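Long-range contacts in COG0546: Predicted phosphatases (Streptococcus pneumoniae, PDB 2AH5), which is of unknown function but is probably a phosphatase or related hydrolase of the haloacid dehalogenase (HAD) superfamily: residues 4-15 and 100-108; 154-162 and 174-185. One frame throughout, in Å; residues are numbered along the deposited sequence.

Interaction 1 (4-15 and 100-108); sequences ITAIFFDLDGTL and YPLYITTTK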
loop_
_atom_site.group_PDB
_atom_site.type_symbol
_atom_site.label_atom_id
_atom_site.label_comp_id
_atom_site.label_asym_id
_atom_site.label_seq_id
_atom_site.Cartn_x
_atom_site.Cartn_y
_atom_site.Cartn_z
ATOM N N ILE A 4 19.847 8.797 1.924
ATOM C CA ILE A 4 18.464 8.878 1.419
ATOM C C ILE A 4 18.193 10.307 0.952
ATOM O O ILE A 4 18.459 11.278 1.680
ATOM C CB ILE A 4 17.413 8.454 2.484
ATOM C CG1 ILE A 4 17.557 6.966 2.832
ATOM C CG2 ILE A 4 15.978 8.755 2.007
ATOM C CD1 ILE A 4 16.980 6.609 4.167
ATOM N N THR A 5 17.696 10.428 -0.277
ATOM C CA THR A 5 17.235 11.714 -0.817
ATOM C C THR A 5 15.751 11.720 -1.229
ATOM O O THR A 5 15.208 12.772 -1.586
ATOM C CB THR A 5 18.057 12.186 -2.038
ATOM O OG1 THR A 5 17.834 11.299 -3.142
ATOM C CG2 THR A 5 19.558 12.250 -1.728
ATOM N N ALA A 6 15.104 10.558 -1.171
ATOM C CA ALA A 6 13.734 10.398 -1.655
ATOM C C ALA A 6 13.022 9.356 -0.795
ATOM O O ALA A 6 13.625 8.359 -0.378
ATOM C CB ALA A 6 13.736 9.969 -3.095
ATOM N N ILE A 7 11.756 9.612 -0.516
ATOM C CA ILE A 7 10.975 8.736 0.350
ATOM C C ILE A 7 9.751 8.189 -0.399
ATOM O O ILE A 7 8.970 8.969 -0.972
ATOM C CB ILE A 7 10.533 9.452 1.648
ATOM C CG1 ILE A 7 11.744 10.042 2.403
ATOM C CG2 ILE A 7 9.739 8.481 2.518
ATOM C CD1 ILE A 7 11.376 10.725 3.747
ATOM N N PHE A 8 9.623 6.852 -0.432
ATOM C CA PHE A 8 8.503 6.162 -1.095
ATOM C C PHE A 8 7.508 5.672 -0.029
ATOM O O PHE A 8 7.921 5.132 0.995
ATOM C CB PHE A 8 8.987 4.922 -1.878
ATOM C CG PHE A 8 9.943 5.219 -3.012
ATOM C CD1 PHE A 8 10.168 6.525 -3.462
ATOM C CD2 PHE A 8 10.570 4.154 -3.676
ATOM C CE1 PHE A 8 11.037 6.776 -4.538
ATOM C CE2 PHE A 8 11.430 4.396 -4.768
ATOM C CZ PHE A 8 11.672 5.695 -5.189
ATOM N N PHE A 9 6.215 5.774 -0.320
ATOM C CA PHE A 9 5.188 5.329 0.605
ATOM C C PHE A 9 4.281 4.300 -0.060
ATOM O O PHE A 9 3.890 4.497 -1.217
ATOM C CB PHE A 9 4.313 6.502 0.979
ATOM C CG PHE A 9 4.962 7.466 1.905
ATOM C CD1 PHE A 9 5.744 8.482 1.400
ATOM C CD2 PHE A 9 4.766 7.359 3.268
ATOM C CE1 PHE A 9 6.335 9.401 2.262
ATOM C CE2 PHE A 9 5.346 8.298 4.146
ATOM C CZ PHE A 9 6.130 9.296 3.624
ATOM N N ASP A 10 3.952 3.213 0.642
ATOM C CA ASP A 10 2.776 2.396 0.266
ATOM C C ASP A 10 1.536 3.278 0.569
ATOM O O ASP A 10 1.637 4.244 1.316
ATOM C CB ASP A 10 2.714 1.072 1.074
ATOM C CG ASP A 10 1.863 -0.020 0.378
ATOM O OD1 ASP A 10 1.184 0.255 -0.642
ATOM O OD2 ASP A 10 1.871 -1.183 0.856
ATOM N N LEU A 11 0.383 2.953 -0.006
ATOM C CA LEU A 11 -0.831 3.788 0.107
ATOM C C LEU A 11 -1.760 3.141 1.110
ATOM O O LEU A 11 -1.800 3.558 2.246
ATOM C CB LEU A 11 -1.535 3.937 -1.257
ATOM C CG LEU A 11 -2.757 4.862 -1.326
ATOM C CD1 LEU A 11 -2.440 6.261 -0.794
ATOM C CD2 LEU A 11 -3.256 4.948 -2.786
ATOM N N ASP A 12 -2.501 2.117 0.679
ATOM C CA ASP A 12 -3.381 1.349 1.565
ATOM C C ASP A 12 -2.598 0.738 2.708
ATOM O O ASP A 12 -1.537 0.176 2.495
ATOM C CB ASP A 12 -4.041 0.201 0.801
ATOM C CG ASP A 12 -4.832 0.676 -0.350
ATOM O OD1 ASP A 12 -5.982 1.054 -0.127
ATOM O OD2 ASP A 12 -4.294 0.711 -1.481
ATOM N N GLY A 13 -3.116 0.848 3.921
ATOM C CA GLY A 13 -2.494 0.224 5.076
ATOM C C GLY A 13 -1.315 0.979 5.644
ATOM O O GLY A 13 -0.791 0.602 6.671
ATOM N N THR A 14 -0.908 2.057 4.977
ATOM C CA THR A 14 0.211 2.869 5.445
ATOM C C THR A 14 -0.241 4.331 5.621
ATOM O O THR A 14 -0.329 4.833 6.747
ATOM C CB THR A 14 1.402 2.745 4.452
ATOM O OG1 THR A 14 1.890 1.398 4.466
ATOM C CG2 THR A 14 2.518 3.693 4.820
ATOM N N LEU A 15 -0.564 4.996 4.514
ATOM C CA LEU A 15 -1.121 6.348 4.563
ATOM C C LEU A 15 -2.626 6.297 4.834
ATOM O O LEU A 15 -3.172 7.118 5.591
ATOM C CB LEU A 15 -0.851 7.087 3.242
ATOM C CG LEU A 15 0.623 7.245 2.866
ATOM C CD1 LEU A 15 0.793 7.709 1.430
ATOM C CD2 LEU A 15 1.314 8.205 3.831
ATOM N N TYR A 100 12.120 16.415 1.958
ATOM C CA TYR A 100 12.331 15.382 0.935
ATOM C C TYR A 100 11.226 15.388 -0.106
ATOM O O TYR A 100 10.082 15.661 0.223
ATOM C CB TYR A 100 12.272 13.979 1.573
ATOM C CG TYR A 100 13.333 13.679 2.600
ATOM C CD1 TYR A 100 14.553 13.151 2.214
ATOM C CD2 TYR A 100 13.101 13.916 3.958
ATOM C CE1 TYR A 100 15.554 12.855 3.159
ATOM C CE2 TYR A 100 14.070 13.629 4.908
ATOM C CZ TYR A 100 15.310 13.099 4.488
ATOM O OH TYR A 100 16.303 12.807 5.406
ATOM N N PRO A 101 11.565 15.017 -1.358
ATOM C CA PRO A 101 10.546 14.712 -2.345
ATOM C C PRO A 101 9.940 13.369 -1.902
ATOM O O PRO A 101 10.698 12.484 -1.500
ATOM C CB PRO A 101 11.347 14.562 -3.648
ATOM C CG PRO A 101 12.702 14.092 -3.214
ATOM C CD PRO A 101 12.936 14.793 -1.869
ATOM N N LEU A 102 8.616 13.266 -1.925
ATOM C CA LEU A 102 7.868 12.067 -1.559
ATOM C C LEU A 102 7.153 11.469 -2.759
ATOM O O LEU A 102 6.654 12.229 -3.636
ATOM C CB LEU A 102 6.791 12.418 -0.541
ATOM C CG LEU A 102 7.183 13.272 0.660
ATOM C CD1 LEU A 102 5.986 13.485 1.555
ATOM C CD2 LEU A 102 8.366 12.653 1.419
ATOM N N TYR A 103 7.073 10.136 -2.784
ATOM C CA TYR A 103 6.415 9.405 -3.882
ATOM C C TYR A 103 5.520 8.328 -3.309
ATOM O O TYR A 103 5.841 7.710 -2.267
ATOM C CB TYR A 103 7.464 8.747 -4.797
ATOM C CG TYR A 103 8.417 9.770 -5.341
ATOM C CD1 TYR A 103 8.072 10.519 -6.465
ATOM C CD2 TYR A 103 9.613 10.062 -4.673
ATOM C CE1 TYR A 103 8.920 11.499 -6.957
ATOM C CE2 TYR A 103 10.496 11.038 -5.177
ATOM C CZ TYR A 103 10.124 11.749 -6.312
ATOM O OH TYR A 103 10.955 12.714 -6.819
ATOM N N ILE A 104 4.388 8.100 -3.966
ATOM C CA ILE A 104 3.666 6.877 -3.675
ATOM C C ILE A 104 4.108 5.763 -4.635
ATOM O O ILE A 104 4.199 5.973 -5.865
ATOM C CB ILE A 104 2.145 7.104 -3.735
ATOM C CG1 ILE A 104 1.720 7.931 -2.520
ATOM C CG2 ILE A 104 1.400 5.791 -3.753
ATOM C CD1 ILE A 104 0.386 8.629 -2.699
ATOM N N THR A 105 4.330 4.578 -4.055
ATOM C CA THR A 105 4.638 3.322 -4.795
ATOM C C THR A 105 3.697 2.205 -4.316
ATOM O O THR A 105 3.881 1.648 -3.235
ATOM C CB THR A 105 6.097 2.879 -4.604
ATOM O OG1 THR A 105 6.403 2.811 -3.198
ATOM C CG2 THR A 105 7.022 3.816 -5.271
ATOM N N THR A 106 2.648 1.935 -5.096
ATOM C CA THR A 106 1.596 1.028 -4.667
ATOM C C THR A 106 1.312 -0.009 -5.762
ATOM O O THR A 106 1.645 0.209 -6.920
ATOM C CB THR A 106 0.278 1.810 -4.350
ATOM O OG1 THR A 106 -0.730 0.893 -3.878
ATOM C CG2 THR A 106 -0.232 2.591 -5.605
ATOM N N THR A 107 0.687 -1.129 -5.395
ATOM C CA THR A 107 0.239 -2.062 -6.430
ATOM C C THR A 107 -1.251 -1.878 -6.714
ATOM O O THR A 107 -1.801 -2.607 -7.527
ATOM C CB THR A 107 0.557 -3.525 -6.113
ATOM O OG1 THR A 107 0.069 -3.831 -4.808
ATOM C CG2 THR A 107 2.060 -3.783 -6.190
ATOM N N LYS A 108 -1.901 -0.906 -6.065
ATOM C CA LYS A 108 -3.172 -0.357 -6.588
ATOM C C LYS A 108 -2.895 0.210 -7.990
ATOM O O LYS A 108 -1.781 0.688 -8.248
ATOM C CB LYS A 108 -3.694 0.778 -5.693
ATOM C CG LYS A 108 -5.196 1.005 -5.728
ATOM C CD LYS A 108 -5.675 1.536 -4.381
ATOM C CE LYS A 108 -6.999 0.857 -3.994
ATOM N NZ LYS A 108 -7.172 0.691 -2.525
HETATM O O HOH W 1 18.619 11.618 4.451
HETATM O O HOH W 2 0.798 -1.648 -2.525
HETATM O O HOH W 3 -1.658 0.410 -1.521
#
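I7 lays its CD1 methyl over one face of the Y100 ring, toward the rim and 4.0 Å from the centroid. Its CG1 lies beside the backbone N (chi1 -55°), which carries CD1 to that ring. The carbonyl O of I4 and the backbone of T5 lie at the ring's edge, and a water links I4 O to Y100 OH. On the same side of the sheet as I7, L102 CD2 rests in the notch beside I7 CB and F9 CE1, 3.9 Å from each. I104 meets L11 and L15. On the other side, F8 and Y103 touch obliquely, ring planes 87° apart, with F8 CE1 3.6 Å from Y103 CD2. A6 CB meets the neighbouring CE2 at the edge of the Y103 ring. T105 turns its CG2 toward the F8 ring, off-centre. Four backbone hydrogen bonds join the parallel strands, I7 N to P101 O being the first. Past them, K108 NZ makes a 2.7 Å salt bridge to D12 OD1, on the syn side but 26° out of the carboxylate plane. A water joins D10 OD1, D12 and T106 OG1. Strand 6-9 leads into a loop bearing D10, D12 and T14, consistent with the HAD-type DxDx(T/V) motif.

Interaction 2 (154-162 and 174-185); sequences PEQAIIIGD and GIQKLAITWGFG
I175 packs against P154, A157 and I159 at the start of the paired strands. Its CG1 lies between the backbone N and the carbonyl carbon (chi1 65°), bringing CD1 to 3.7 Å from I159 CB. CG2 turns to A157 CB at 3.8 Å. Helix 139-149 backs this group. On the opposite side of the sheet, I158 CG1 rests on Q176 CB and its CD1 reaches L178 CB. I160 CG2 meets I180 CG2 at 3.7 Å, the two side chains crossing at about a right angle. Five backbone hydrogen bonds tie these parallel strands together, Q176 N to A157 O first and I180 N to G161 O last. With helix 164-173 they form a beta-alpha-beta unit. Beyond the strands, D162 stays closely packed against I180, F184 and G185. Its CB touches I180 CD1 at 3.5 Å, and its OD2 accepts from F184 N at 2.9 Å through the anti lone pair. I180 CD1 also sits over the centre of one face of the W182 ring. The end with E155 and G174 is the solvent side, although P154 CB still touches G174 O. Q176 OE1 turns to Y208 OH, and K177 NZ to the backbone oxygens of Y193 and Q194.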
loop_
_atom_site.group_PDB
_atom_site.type_symbol
_atom_site.label_atom_id
_atom_site.label_comp_id
_atom_site.label_asym_id
_atom_site.label_seq_id
_atom_site.Cartn_x
_atom_site.Cartn_y
_atom_site.Cartn_z
ATOM N N PRO A 154 19.240 3.109 -6.050
ATOM C CA PRO A 154 18.429 2.505 -4.986
ATOM C C PRO A 154 18.855 2.948 -3.571
ATOM O O PRO A 154 18.021 3.097 -2.676
ATOM C CB PRO A 154 18.675 1.015 -5.177
ATOM C CG PRO A 154 19.065 0.864 -6.587
ATOM C CD PRO A 154 19.844 2.090 -6.920
ATOM N N GLU A 155 20.152 3.205 -3.406
ATOM C CA GLU A 155 20.728 3.633 -2.142
ATOM C C GLU A 155 20.130 4.956 -1.628
ATOM O O GLU A 155 20.150 5.242 -0.422
ATOM C CB GLU A 155 22.249 3.728 -2.310
ATOM C CG GLU A 155 22.942 2.369 -2.621
ATOM C CD GLU A 155 22.723 1.787 -4.058
ATOM O OE1 GLU A 155 22.524 2.509 -5.048
ATOM O OE2 GLU A 155 22.772 0.555 -4.197
ATOM N N GLN A 156 19.562 5.743 -2.544
ATOM C CA GLN A 156 19.003 7.040 -2.214
ATOM C C GLN A 156 17.521 6.999 -1.819
ATOM O O GLN A 156 16.950 8.057 -1.527
ATOM C CB GLN A 156 19.105 8.005 -3.395
ATOM C CG GLN A 156 20.484 8.399 -3.857
ATOM C CD GLN A 156 20.346 9.264 -5.106
ATOM O OE1 GLN A 156 20.427 8.759 -6.219
ATOM N NE2 GLN A 156 20.029 10.544 -4.919
ATOM N N ALA A 157 16.891 5.814 -1.850
ATOM C CA ALA A 157 15.468 5.730 -1.519
ATOM C C ALA A 157 15.185 4.817 -0.306
ATOM O O ALA A 157 16.011 3.970 0.067
ATOM C CB ALA A 157 14.657 5.275 -2.738
ATOM N N ILE A 158 14.010 5.005 0.285
ATOM C CA ILE A 158 13.509 4.133 1.346
ATOM C C ILE A 158 12.016 4.008 1.093
ATOM O O ILE A 158 11.386 4.958 0.626
ATOM C CB ILE A 158 13.835 4.703 2.776
ATOM C CG1 ILE A 158 13.369 3.756 3.906
ATOM C CG2 ILE A 158 13.285 6.113 2.990
ATOM C CD1 ILE A 158 14.111 4.051 5.239
ATOM N N ILE A 159 11.454 2.831 1.345
ATOM C CA ILE A 159 9.987 2.671 1.294
ATOM C C ILE A 159 9.444 2.528 2.719
ATOM O O ILE A 159 10.020 1.800 3.570
ATOM C CB ILE A 159 9.552 1.501 0.378
ATOM C CG1 ILE A 159 8.024 1.467 0.222
ATOM C CG2 ILE A 159 10.138 0.143 0.893
ATOM C CD1 ILE A 159 7.552 0.537 -0.903
ATOM N N ILE A 160 8.368 3.268 2.983
ATOM C CA ILE A 160 7.640 3.199 4.228
ATOM C C ILE A 160 6.418 2.353 3.913
ATOM O O ILE A 160 5.589 2.745 3.078
ATOM C CB ILE A 160 7.238 4.642 4.684
ATOM C CG1 ILE A 160 8.528 5.480 4.875
ATOM C CG2 ILE A 160 6.267 4.599 5.914
ATOM C CD1 ILE A 160 8.377 6.884 5.505
ATOM N N GLY A 161 6.326 1.181 4.539
ATOM C CA GLY A 161 5.271 0.232 4.189
ATOM C C GLY A 161 4.852 -0.707 5.303
ATOM O O GLY A 161 5.587 -0.870 6.288
ATOM N N ASP A 162 3.669 -1.312 5.133
ATOM C CA ASP A 162 3.048 -2.139 6.157
ATOM C C ASP A 162 2.993 -3.642 5.865
ATOM O O ASP A 162 2.501 -4.379 6.705
ATOM C CB ASP A 162 1.626 -1.642 6.493
ATOM C CG ASP A 162 0.644 -1.833 5.339
ATOM O OD1 ASP A 162 0.974 -1.437 4.204
ATOM O OD2 ASP A 162 -0.443 -2.415 5.570
ATOM N N GLY A 174 16.942 -3.110 -3.847
ATOM C CA GLY A 174 18.065 -2.495 -3.144
ATOM C C GLY A 174 17.794 -1.190 -2.389
ATOM O O GLY A 174 18.726 -0.500 -1.985
ATOM N N ILE A 175 16.528 -0.835 -2.181
ATOM C CA ILE A 175 16.253 0.396 -1.410
ATOM C C ILE A 175 16.096 0.022 0.064
ATOM O O ILE A 175 15.913 -1.156 0.400
ATOM C CB ILE A 175 14.989 1.161 -1.908
ATOM C CG1 ILE A 175 13.724 0.328 -1.674
ATOM C CG2 ILE A 175 15.109 1.536 -3.420
ATOM C CD1 ILE A 175 12.421 1.098 -1.879
ATOM N N GLN A 176 16.160 1.007 0.950
ATOM C CA GLN A 176 15.964 0.708 2.361
ATOM C C GLN A 176 14.462 0.462 2.631
ATOM O O GLN A 176 13.609 0.804 1.809
ATOM C CB GLN A 176 16.476 1.843 3.219
ATOM C CG GLN A 176 18.018 1.905 3.355
ATOM C CD GLN A 176 18.434 2.976 4.315
ATOM O OE1 GLN A 176 17.856 3.102 5.399
ATOM N NE2 GLN A 176 19.420 3.780 3.925
ATOM N N LYS A 177 14.163 -0.146 3.777
ATOM C CA LYS A 177 12.784 -0.518 4.145
ATOM C C LYS A 177 12.513 -0.084 5.570
ATOM O O LYS A 177 13.298 -0.383 6.491
ATOM C CB LYS A 177 12.507 -2.027 3.945
ATOM C CG LYS A 177 13.755 -2.928 4.002
ATOM C CD LYS A 177 13.397 -4.416 4.020
ATOM C CE LYS A 177 14.546 -5.301 3.558
ATOM N NZ LYS A 177 15.711 -5.321 4.519
ATOM N N LEU A 178 11.414 0.650 5.722
ATOM C CA LEU A 178 10.949 1.114 7.014
ATOM C C LEU A 178 9.573 0.497 7.274
ATOM O O LEU A 178 8.580 0.835 6.585
ATOM C CB LEU A 178 10.864 2.640 7.027
ATOM C CG LEU A 178 10.728 3.322 8.408
ATOM C CD1 LEU A 178 11.177 4.764 8.305
ATOM C CD2 LEU A 178 9.336 3.220 9.015
ATOM N N ALA A 179 9.517 -0.423 8.237
ATOM C CA ALA A 179 8.275 -1.149 8.533
ATOM C C ALA A 179 7.371 -0.323 9.441
ATOM O O ALA A 179 7.837 0.256 10.417
ATOM C CB ALA A 179 8.568 -2.519 9.209
ATOM N N ILE A 180 6.077 -0.313 9.141
ATOM C CA ILE A 180 5.112 0.343 10.027
ATOM C C ILE A 180 4.072 -0.665 10.482
ATOM O O ILE A 180 3.710 -1.579 9.727
ATOM C CB ILE A 180 4.480 1.616 9.398
ATOM C CG1 ILE A 180 3.474 1.278 8.263
ATOM C CG2 ILE A 180 5.618 2.621 9.018
ATOM C CD1 ILE A 180 2.014 1.045 8.764
ATOM N N THR A 181 3.613 -0.522 11.725
ATOM C CA THR A 181 2.791 -1.567 12.334
ATOM C C THR A 181 1.386 -1.096 12.718
ATOM O O THR A 181 0.646 -1.850 13.365
ATOM C CB THR A 181 3.484 -2.167 13.585
ATOM O OG1 THR A 181 3.622 -1.140 14.568
ATOM C CG2 THR A 181 4.880 -2.700 13.247
ATOM N N TRP A 182 1.040 0.146 12.357
ATOM C CA TRP A 182 -0.311 0.696 12.599
ATOM C C TRP A 182 -1.292 0.253 11.508
ATOM O O TRP A 182 -2.486 0.606 11.547
ATOM C CB TRP A 182 -0.289 2.233 12.712
ATOM C CG TRP A 182 0.062 2.963 11.443
ATOM C CD1 TRP A 182 -0.730 3.119 10.330
ATOM C CD2 TRP A 182 1.280 3.667 11.170
ATOM N NE1 TRP A 182 -0.069 3.872 9.381
ATOM C CE2 TRP A 182 1.170 4.209 9.863
ATOM C CE3 TRP A 182 2.462 3.878 11.893
ATOM C CZ2 TRP A 182 2.199 4.939 9.259
ATOM C CZ3 TRP A 182 3.490 4.610 11.289
ATOM C CH2 TRP A 182 3.351 5.137 9.991
ATOM N N GLY A 183 -0.785 -0.500 10.536
ATOM C CA GLY A 183 -1.548 -0.839 9.330
ATOM C C GLY A 183 -1.988 -2.284 9.250
ATOM O O GLY A 183 -2.327 -2.903 10.270
ATOM N N PHE A 184 -1.963 -2.826 8.039
ATOM C CA PHE A 184 -2.645 -4.094 7.777
ATOM C C PHE A 184 -1.766 -5.325 7.970
ATOM O O PHE A 184 -2.265 -6.365 8.402
ATOM C CB PHE A 184 -3.360 -4.076 6.409
ATOM C CG PHE A 184 -4.315 -2.911 6.238
ATOM C CD1 PHE A 184 -4.980 -2.364 7.340
ATOM C CD2 PHE A 184 -4.566 -2.385 4.977
ATOM C CE1 PHE A 184 -5.859 -1.290 7.189
ATOM C CE2 PHE A 184 -5.454 -1.321 4.811
ATOM C CZ PHE A 184 -6.084 -0.761 5.922
ATOM N N GLY A 185 -0.466 -5.197 7.702
ATOM C CA GLY A 185 0.457 -6.299 7.897
ATOM C C GLY A 185 0.799 -6.480 9.365
ATOM O O GLY A 185 0.735 -5.520 10.152
HETATM O O HOH W 4 18.557 3.665 0.709
#

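Overall arrangement
Interactions 1 and 2 belong to one parallel sheet, with centres about 8 Å apart. Strands 6-9 and 157-161 are neighbours in it, so the strand order 102-106, 6-9, 157-161, 176-180 runs through both. F8 O and I160 N, 2.8 Å apart, probably form a hydrogen bond across the join; so do T5 N and Q156 O at the other end, also at 2.8 Å. The strand ends meet at the probable active site. T14 OG1 lies 3.0 Å from D162 OD1, and W182 NE1 is hydrogen-bonded to T14 O. D162 and D166 bring carboxylates close to D10 OD2. Such an acidic cluster is consistent with the metal-binding site of HAD phosphatases.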